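Local atomic coordinates of putative mandelate racemase (Salmonella typhimurium, PDB entry 2O56), a protein that binds magnesium and, as a mandelate racemase-like member of the enolase superfamily, probably acts as a hydro-lyase (dehydratase) on an unidentified acid substrate. Residues 170-175 with 219-224; 200-205 with 235-240. All blocks are in the same frame, centred on the assembly; numbering follows the deposited sequence. Where two conformers were deposited one is given.

Interaction 1: residues 170-175 with 219-224. With MG (magnesium ion), chain I.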
ATOM      1  N   ALA A 170     -19.118 -33.769  13.020  1.00 29.73           N
ATOM      2  CA  ALA A 170     -18.633 -32.443  13.358  1.00 29.15           C
ATOM      3  C   ALA A 170     -19.578 -31.770  14.326  1.00 26.27           C
ATOM      4  O   ALA A 170     -20.797 -32.020  14.315  1.00 28.93           O
ATOM      5  CB  ALA A 170     -18.455 -31.595  12.105  1.00 29.74           C
ATOM      6  N   ILE A 171     -18.993 -30.931  15.176  1.00 26.08           N
ATOM      7  CA  ILE A 171     -19.713 -30.236  16.218  1.00 21.95           C
ATOM      8  C   ILE A 171     -19.214 -28.790  16.257  1.00 28.44           C
ATOM      9  O   ILE A 171     -18.076 -28.505  15.880  1.00 27.36           O
ATOM     10  CB  ILE A 171     -19.530 -30.925  17.615  1.00 33.03           C
ATOM     11  CG1 ILE A 171     -18.075 -30.888  18.087  1.00 31.18           C
ATOM     12  CG2 ILE A 171     -20.010 -32.400  17.580  1.00 25.74           C
ATOM     13  CD1 ILE A 171     -17.757 -29.745  19.053  1.00 34.07           C
ATOM     14  N   LYS A 172     -20.078 -27.887  16.704  1.00 29.34           N
ATOM     15  CA  LYS A 172     -19.651 -26.541  17.075  1.00 28.40           C
ATOM     16  C   LYS A 172     -20.046 -26.189  18.507  1.00 28.26           C
ATOM     17  O   LYS A 172     -21.100 -26.599  18.995  1.00 32.17           O
ATOM     18  CB  LYS A 172     -20.253 -25.518  16.124  1.00 21.12           C
ATOM     19  CG  LYS A 172     -19.922 -24.061  16.494  1.00 25.06           C
ATOM     20  CD  LYS A 172     -20.431 -23.132  15.414  1.00 20.30           C
ATOM     21  CE  LYS A 172     -21.815 -22.610  15.709  1.00 26.42           C
ATOM     22  NZ  LYS A 172     -22.276 -21.816  14.496  1.00 26.65           N
ATOM     23  N   VAL A 173     -19.204 -25.402  19.163  1.00 26.07           N
ATOM     24  CA  VAL A 173     -19.381 -25.130  20.571  1.00 28.35           C
ATOM     25  C   VAL A 173     -18.727 -23.814  20.946  1.00 24.33           C
ATOM     26  O   VAL A 173     -17.606 -23.517  20.510  1.00 27.87           O
ATOM     27  CB  VAL A 173     -18.790 -26.296  21.414  1.00 25.31           C
ATOM     28  CG1 VAL A 173     -17.288 -26.453  21.168  1.00 27.04           C
ATOM     29  CG2 VAL A 173     -19.124 -26.122  22.879  1.00 28.30           C
ATOM     30  N   ASP A 174     -19.439 -23.015  21.738  1.00 25.01           N
ATOM     31  CA  ASP A 174     -18.854 -21.872  22.429  1.00 25.65           C
ATOM     32  C   ASP A 174     -18.518 -22.309  23.849  1.00 29.58           C
ATOM     33  O   ASP A 174     -19.409 -22.418  24.687  1.00 27.18           O
ATOM     34  CB  ASP A 174     -19.871 -20.713  22.451  1.00 27.83           C
ATOM     35  CG  ASP A 174     -19.315 -19.424  23.055  1.00 34.39           C
ATOM     36  OD1 ASP A 174     -18.314 -19.459  23.809  1.00 36.31           O
ATOM     37  OD2 ASP A 174     -19.910 -18.354  22.774  1.00 34.48           O
ATOM     38  N   THR A 175     -17.230 -22.536  24.115  1.00 30.64           N
ATOM     39  CA  THR A 175     -16.789 -23.019  25.421  1.00 28.90           C
ATOM     40  C   THR A 175     -16.423 -21.903  26.403  1.00 35.81           C
ATOM     41  O   THR A 175     -16.053 -22.197  27.539  1.00 28.51           O
ATOM     42  CB  THR A 175     -15.591 -23.937  25.309  1.00 32.14           C
ATOM     43  OG1 THR A 175     -14.492 -23.217  24.735  1.00 31.03           O
ATOM     44  CG2 THR A 175     -15.918 -25.176  24.485  1.00 29.33           C
ATOM     45  N   ILE A 219     -15.708 -26.954  15.471  1.00 25.97           N
ATOM     46  CA  ILE A 219     -15.758 -25.514  15.210  1.00 27.19           C
ATOM     47  C   ILE A 219     -15.853 -24.791  16.551  1.00 27.95           C
ATOM     48  O   ILE A 219     -16.686 -25.140  17.389  1.00 25.03           O
ATOM     49  CB  ILE A 219     -16.973 -25.155  14.305  1.00 25.52           C
ATOM     50  CG1 ILE A 219     -16.871 -25.904  12.979  1.00 27.85           C
ATOM     51  CG2 ILE A 219     -17.087 -23.620  14.076  1.00 29.34           C
ATOM     52  CD1 ILE A 219     -18.203 -26.088  12.272  1.00 29.44           C
ATOM     53  N   ALA A 220     -14.984 -23.799  16.758  1.00 18.70           N
ATOM     54  CA  ALA A 220     -15.037 -22.968  17.946  1.00 17.98           C
ATOM     55  C   ALA A 220     -15.788 -21.687  17.634  1.00 31.61           C
ATOM     56  O   ALA A 220     -15.374 -20.928  16.760  1.00 29.93           O
ATOM     57  CB  ALA A 220     -13.622 -22.643  18.388  1.00 21.95           C
ATOM     58  N   GLU A 221     -16.889 -21.469  18.350  1.00 28.51           N
ATOM     59  CA  GLU A 221     -17.791 -20.352  18.121  1.00 26.92           C
ATOM     60  C   GLU A 221     -17.575 -19.343  19.242  1.00 31.45           C
ATOM     61  O   GLU A 221     -17.430 -19.724  20.399  1.00 25.41           O
ATOM     62  CB  GLU A 221     -19.228 -20.885  18.095  1.00 26.35           C
ATOM     63  CG  GLU A 221     -20.301 -19.969  18.563  1.00 26.94           C
ATOM     64  CD  GLU A 221     -20.801 -19.055  17.456  1.00 44.52           C
ATOM     65  OE1 GLU A 221     -21.837 -19.374  16.834  1.00 43.07           O
ATOM     66  OE2 GLU A 221     -20.153 -18.018  17.199  1.00 36.28           O
ATOM     67  N   MET A 222     -17.506 -18.058  18.893  1.00 27.58           N
ATOM     68  CA  MET A 222     -17.185 -17.017  19.868  1.00 25.00           C
ATOM     69  C   MET A 222     -18.302 -15.986  20.006  1.00 26.00           C
ATOM     70  O   MET A 222     -18.294 -15.200  20.950  1.00 30.51           O
ATOM     71  CB  MET A 222     -15.902 -16.277  19.482  1.00 21.77           C
ATOM     72  CG  MET A 222     -14.659 -17.113  19.437  1.00 25.57           C
ATOM     73  SD  MET A 222     -14.347 -18.085  20.926  1.00 31.30           S
ATOM     74  CE  MET A 222     -13.615 -16.867  22.001  1.00 27.55           C
ATOM     75  N   HIS A 223     -19.215 -15.968  19.036  1.00 25.47           N
ATOM     76  CA  HIS A 223     -20.412 -15.117  19.045  1.00 29.84           C
ATOM     77  C   HIS A 223     -20.108 -13.614  18.980  1.00 24.88           C
ATOM     78  O   HIS A 223     -21.018 -12.808  19.188  1.00 27.12           O
ATOM     79  CB  HIS A 223     -21.267 -15.373  20.296  1.00 26.71           C
ATOM     80  CG  HIS A 223     -22.072 -16.635  20.259  1.00 37.55           C
ATOM     81  ND1 HIS A 223     -21.756 -17.742  21.028  1.00 39.54           N
ATOM     82  CD2 HIS A 223     -23.194 -16.959  19.575  1.00 35.60           C
ATOM     83  CE1 HIS A 223     -22.641 -18.694  20.806  1.00 32.32           C
ATOM     84  NE2 HIS A 223     -23.524 -18.246  19.930  1.00 34.25           N
ATOM     85  N   ALA A 224     -18.845 -13.254  18.716  1.00 23.84           N
ATOM     86  CA  ALA A 224     -18.342 -11.881  18.853  1.00 27.45           C
ATOM     87  C   ALA A 224     -18.564 -11.286  20.238  1.00 28.97           C
ATOM     88  O   ALA A 224     -18.810 -10.074  20.374  1.00 32.05           O
ATOM     89  CB  ALA A 224     -18.914 -10.964  17.743  1.00 24.17           C
TER
HETATM   90 MG    MG I2001     -22.885 -18.210  15.098  1.00 38.11          MG
HETATM   91  O   HOH W   1     -24.605 -19.565  14.726  1.00 49.56           O
HETATM   92  O   HOH W   2     -17.301 -16.314  23.380  1.00 32.84           O
HETATM   93  O   HOH W   3     -15.409 -21.162  22.024  1.00 36.92           O
HETATM   94  O   HOH W   4     -21.538 -16.466  16.068  1.00 40.13           O
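K172 lies across I219 and E221, two residues apart on strand 217-221. Its CG stands anti to the backbone N (chi1 177°), and the chain bends only at chi3. CD thereby rests on CG2 of I219 at 3.6 Å, and CG packs on CB of E221. The end of the chain turns to the E221 carboxylate. NZ is 3.4 Å from OE1 of E221, a weak hydrogen bond within a salt bridge; its stronger partner is E247, and E348 and Y133 also hold it. OE1 of E221 binds the magnesium ion at 2.3 Å. E247 and E273 complete the protein side of this site, and two waters bind there too. One of these waters accepts a hydrogen bond from K172 NZ (3.2 Å).

D174 and H223 meet beyond the strand ends. ND1 of H223 donates to OD2 of D174 over 2.6 Å, on the anti lone pair and within the ring plane. Ring and carboxylate are nearly coplanar, 27° apart. One face of the ring carries CD of E221, 3.7 Å above its centre. OE2 of E221 also takes the backbone N-H of H223, so the second oxygen is held from within its own segment.

The strands are neighbouring parallel strands of the enolase-superfamily barrel. I219 N to I171 O (2.9 Å), V173 N to I219 O and E221 N to V173 O join them. V173 and A220 face the helices outside, while K172 and E221 face the metal.

K172 NZ thus meets both a metal-bound water and a metal-bound oxygen, consistent with a second-shell residue that positions the ligands.

Interaction 2: residues 200-205 with 235-240; sequences LGYDRM and GRMIEE
With CG of Y202 anti to its own backbone nitrogen (chi1 173°), the ring reaches from helix 195-212 to residues 237-240. E240 sends its CG between the backbone N and the carbonyl carbon and is extended from there, which brings its carboxylate to the tyrosine hydroxyl. Y202 OH donates to OE2 of E240 over 2.5 Å. The hydroxyl comes to the anti side of the oxygen, 30° out of the carboxylate plane. Ring and carboxylate planes stand at 90° to each other, and OE2 lies at the ring edge.

The rest of the ring is packed against the backbone and side chains of the second helix. CE1 is 3.3 Å from the backbone O of M237. CE of M237 comes to 3.5 Å from CB of Y202. M237 also packs on L198 and R199, one turn earlier on the tyrosine's helix. CG2 of I238 sits at the edge of the ring, 4.1 Å from CD1.

The two helices are neighbours on the outside of the barrel. Each follows a strand of the parallel sheet, as in a TIM-barrel-like domain, and strand 217-221 lies between them in the chain.

Deeper in the contact, M205 CE approaches CD1 of I238 at 4.4 Å, a loose apolar touch. Both residues also pack on A220 of the strand beneath, and L241 lies against Y202 and M205. E240 is exposed, whereas M205 and I238 are buried.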
ATOM      1  N   LEU A 200     -10.753 -22.218  31.363  1.00 31.14           N
ATOM      2  CA  LEU A 200     -12.010 -22.945  31.393  1.00 34.21           C
ATOM      3  C   LEU A 200     -12.500 -23.340  29.993  1.00 40.13           C
ATOM      4  O   LEU A 200     -12.755 -24.515  29.725  1.00 30.43           O
ATOM      5  CB  LEU A 200     -13.073 -22.117  32.114  1.00 35.01           C
ATOM      6  CG  LEU A 200     -14.451 -22.757  32.324  1.00 36.36           C
ATOM      7  CD1 LEU A 200     -14.345 -24.098  33.074  1.00 32.98           C
ATOM      8  CD2 LEU A 200     -15.356 -21.790  33.076  1.00 33.84           C
ATOM      9  N   GLY A 201     -12.626 -22.345  29.115  1.00 35.45           N
ATOM     10  CA  GLY A 201     -12.887 -22.557  27.694  1.00 26.95           C
ATOM     11  C   GLY A 201     -11.958 -23.567  27.044  1.00 30.01           C
ATOM     12  O   GLY A 201     -12.426 -24.468  26.353  1.00 33.19           O
ATOM     13  N   TYR A 202     -10.647 -23.422  27.267  1.00 27.64           N
ATOM     14  CA  TYR A 202      -9.680 -24.370  26.720  1.00 29.76           C
ATOM     15  C   TYR A 202      -9.876 -25.803  27.236  1.00 34.89           C
ATOM     16  O   TYR A 202      -9.755 -26.766  26.466  1.00 30.99           O
ATOM     17  CB  TYR A 202      -8.239 -23.945  27.029  1.00 26.10           C
ATOM     18  CG  TYR A 202      -7.250 -25.008  26.622  1.00 36.88           C
ATOM     19  CD1 TYR A 202      -6.838 -25.118  25.297  1.00 33.79           C
ATOM     20  CD2 TYR A 202      -6.762 -25.939  27.550  1.00 33.64           C
ATOM     21  CE1 TYR A 202      -5.954 -26.110  24.906  1.00 30.56           C
ATOM     22  CE2 TYR A 202      -5.891 -26.931  27.162  1.00 31.04           C
ATOM     23  CZ  TYR A 202      -5.490 -27.014  25.849  1.00 36.39           C
ATOM     24  OH  TYR A 202      -4.617 -27.998  25.459  1.00 36.17           O
ATOM     25  N   ASP A 203     -10.122 -25.933  28.540  1.00 35.07           N
ATOM     26  CA  ASP A 203     -10.286 -27.258  29.173  1.00 35.49           C
ATOM     27  C   ASP A 203     -11.547 -27.961  28.674  1.00 31.69           C
ATOM     28  O   ASP A 203     -11.526 -29.158  28.402  1.00 32.82           O
ATOM     29  CB  ASP A 203     -10.356 -27.138  30.697  1.00 30.43           C
ATOM     30  CG  ASP A 203      -9.020 -26.795  31.324  1.00 34.82           C
ATOM     31  OD1 ASP A 203      -7.953 -27.011  30.693  1.00 34.77           O
ATOM     32  OD2 ASP A 203      -9.046 -26.289  32.455  1.00 37.07           O
ATOM     33  N   ARG A 204     -12.641 -27.215  28.543  1.00 30.09           N
ATOM     34  CA  ARG A 204     -13.844 -27.757  27.910  1.00 29.41           C
ATOM     35  C   ARG A 204     -13.551 -28.230  26.479  1.00 35.34           C
ATOM     36  O   ARG A 204     -13.922 -29.337  26.082  1.00 28.31           O
ATOM     37  CB  ARG A 204     -14.979 -26.728  27.901  1.00 25.43           C
ATOM     38  CG  ARG A 204     -15.586 -26.437  29.262  1.00 29.89           C
ATOM     39  CD  ARG A 204     -16.176 -25.057  29.274  1.00 29.26           C
ATOM     40  NE  ARG A 204     -17.045 -24.814  30.422  1.00 28.84           N
ATOM     41  CZ  ARG A 204     -17.620 -23.648  30.695  1.00 40.70           C
ATOM     42  NH1 ARG A 204     -17.407 -22.597  29.911  1.00 29.47           N
ATOM     43  NH2 ARG A 204     -18.402 -23.525  31.759  1.00 31.58           N
ATOM     44  N   MET A 205     -12.851 -27.398  25.719  1.00 30.72           N
ATOM     45  CA  MET A 205     -12.575 -27.707  24.321  1.00 32.57           C
ATOM     46  C   MET A 205     -11.630 -28.910  24.181  1.00 30.89           C
ATOM     47  O   MET A 205     -11.804 -29.747  23.289  1.00 29.27           O
ATOM     48  CB  MET A 205     -12.024 -26.471  23.605  1.00 30.76           C
ATOM     49  CG  MET A 205     -11.973 -26.605  22.101  1.00 33.21           C
ATOM     50  SD  MET A 205     -13.506 -26.141  21.321  1.00 36.45           S
ATOM     51  CE  MET A 205     -13.541 -24.379  21.665  1.00 33.00           C
ATOM     52  N   GLY A 235      -7.720 -17.955  20.601  1.00 23.74           N
ATOM     53  CA  GLY A 235      -7.401 -18.745  19.397  1.00 22.55           C
ATOM     54  C   GLY A 235      -6.043 -19.419  19.474  1.00 24.33           C
ATOM     55  O   GLY A 235      -5.886 -20.584  19.071  1.00 29.56           O
ATOM     56  N   ARG A 236      -5.063 -18.693  20.007  1.00 27.68           N
ATOM     57  CA  ARG A 236      -3.696 -19.196  20.181  0.60 32.52           C
ATOM     58  C   ARG A 236      -3.649 -20.371  21.160  1.00 25.51           C
ATOM     59  O   ARG A 236      -2.844 -21.278  21.007  1.00 31.00           O
ATOM     60  CB  ARG A 236      -2.777 -18.088  20.696  0.60 31.80           C
ATOM     61  CG  ARG A 236      -2.279 -17.127  19.622  0.60 42.84           C
ATOM     62  CD  ARG A 236      -1.185 -16.223  20.169  0.60 48.84           C
ATOM     63  NE  ARG A 236      -0.703 -15.279  19.167  0.60 43.63           N
ATOM     64  CZ  ARG A 236      -0.365 -14.016  19.417  0.60 49.15           C
ATOM     65  NH1 ARG A 236      -0.454 -13.519  20.650  0.60 35.41           N
ATOM     66  NH2 ARG A 236       0.057 -13.247  18.423  0.60 29.54           N
ATOM     67  N   MET A 237      -4.514 -20.327  22.172  1.00 26.89           N
ATOM     68  CA  MET A 237      -4.650 -21.413  23.164  1.00 34.03           C
ATOM     69  C   MET A 237      -5.193 -22.700  22.527  1.00 34.53           C
ATOM     70  O   MET A 237      -4.734 -23.801  22.846  1.00 35.08           O
ATOM     71  CB  MET A 237      -5.583 -20.990  24.293  1.00 28.91           C
ATOM     72  CG  MET A 237      -5.023 -19.918  25.222  1.00 40.40           C
ATOM     73  SD  MET A 237      -6.108 -19.591  26.640  1.00 46.46           S
ATOM     74  CE  MET A 237      -6.050 -21.185  27.421  1.00 34.33           C
ATOM     75  N   ILE A 238      -6.152 -22.551  21.614  1.00 33.11           N
ATOM     76  CA  ILE A 238      -6.863 -23.693  21.036  1.00 32.03           C
ATOM     77  C   ILE A 238      -6.302 -24.184  19.689  1.00 32.45           C
ATOM     78  O   ILE A 238      -6.708 -25.243  19.190  1.00 32.49           O
ATOM     79  CB  ILE A 238      -8.408 -23.466  20.967  1.00 27.60           C
ATOM     80  CG1 ILE A 238      -8.773 -22.299  20.030  1.00 27.50           C
ATOM     81  CG2 ILE A 238      -8.975 -23.237  22.356  1.00 20.92           C
ATOM     82  CD1 ILE A 238     -10.227 -22.287  19.640  1.00 25.17           C
ATOM     83  N   GLU A 239      -5.347 -23.441  19.128  1.00 25.27           N
ATOM     84  CA  GLU A 239      -4.640 -23.856  17.900  1.00 34.30           C
ATOM     85  C   GLU A 239      -4.255 -25.338  17.825  1.00 37.68           C
ATOM     86  O   GLU A 239      -4.462 -25.988  16.806  1.00 42.08           O
ATOM     87  CB  GLU A 239      -3.369 -23.029  17.707  1.00 35.73           C
ATOM     88  CG  GLU A 239      -3.559 -21.841  16.840  1.00 47.99           C
ATOM     89  CD  GLU A 239      -2.374 -20.912  16.886  1.00 56.31           C
ATOM     90  OE1 GLU A 239      -1.293 -21.321  17.371  1.00 47.51           O
ATOM     91  OE2 GLU A 239      -2.532 -19.762  16.441  1.00 33.73           O
ATOM     92  N   GLU A 240      -3.685 -25.860  18.907  1.00 31.57           N
ATOM     93  CA  GLU A 240      -3.166 -27.229  18.930  1.00 32.36           C
ATOM     94  C   GLU A 240      -4.279 -28.288  18.960  1.00 35.28           C
ATOM     95  O   GLU A 240      -4.012 -29.474  18.771  1.00 36.70           O
ATOM     96  CB  GLU A 240      -2.274 -27.411  20.171  1.00 32.52           C
ATOM     97  CG  GLU A 240      -3.102 -27.543  21.470  1.00 50.64           C
ATOM     98  CD  GLU A 240      -2.345 -27.184  22.734  1.00 67.63           C
ATOM     99  OE1 GLU A 240      -1.402 -26.361  22.676  1.00 90.24           O
ATOM    100  OE2 GLU A 240      -2.712 -27.722  23.798  1.00 60.51           O
TER

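In the fold
Interactions 1 and 2 are adjacent layers of the same barrel wall, with centres 11 Å apart. Their segments alternate along the chain: strand 170-173, helix 195-212, strand 217-221, helix 228-238. They touch directly. T175 OG1 is 2.9 Å from G201 O and T175 O is 2.8 Å from R204 NH1, both probable hydrogen bonds. A220 CB packs on I238 CD1 at 3.6 Å. Interaction 1 carries the magnesium ligand E221. Interaction 2 lies behind it on the outer side, with the M205 side chain about 13 Å from the bound magnesium ion and about 8 Å from the E221 side chain.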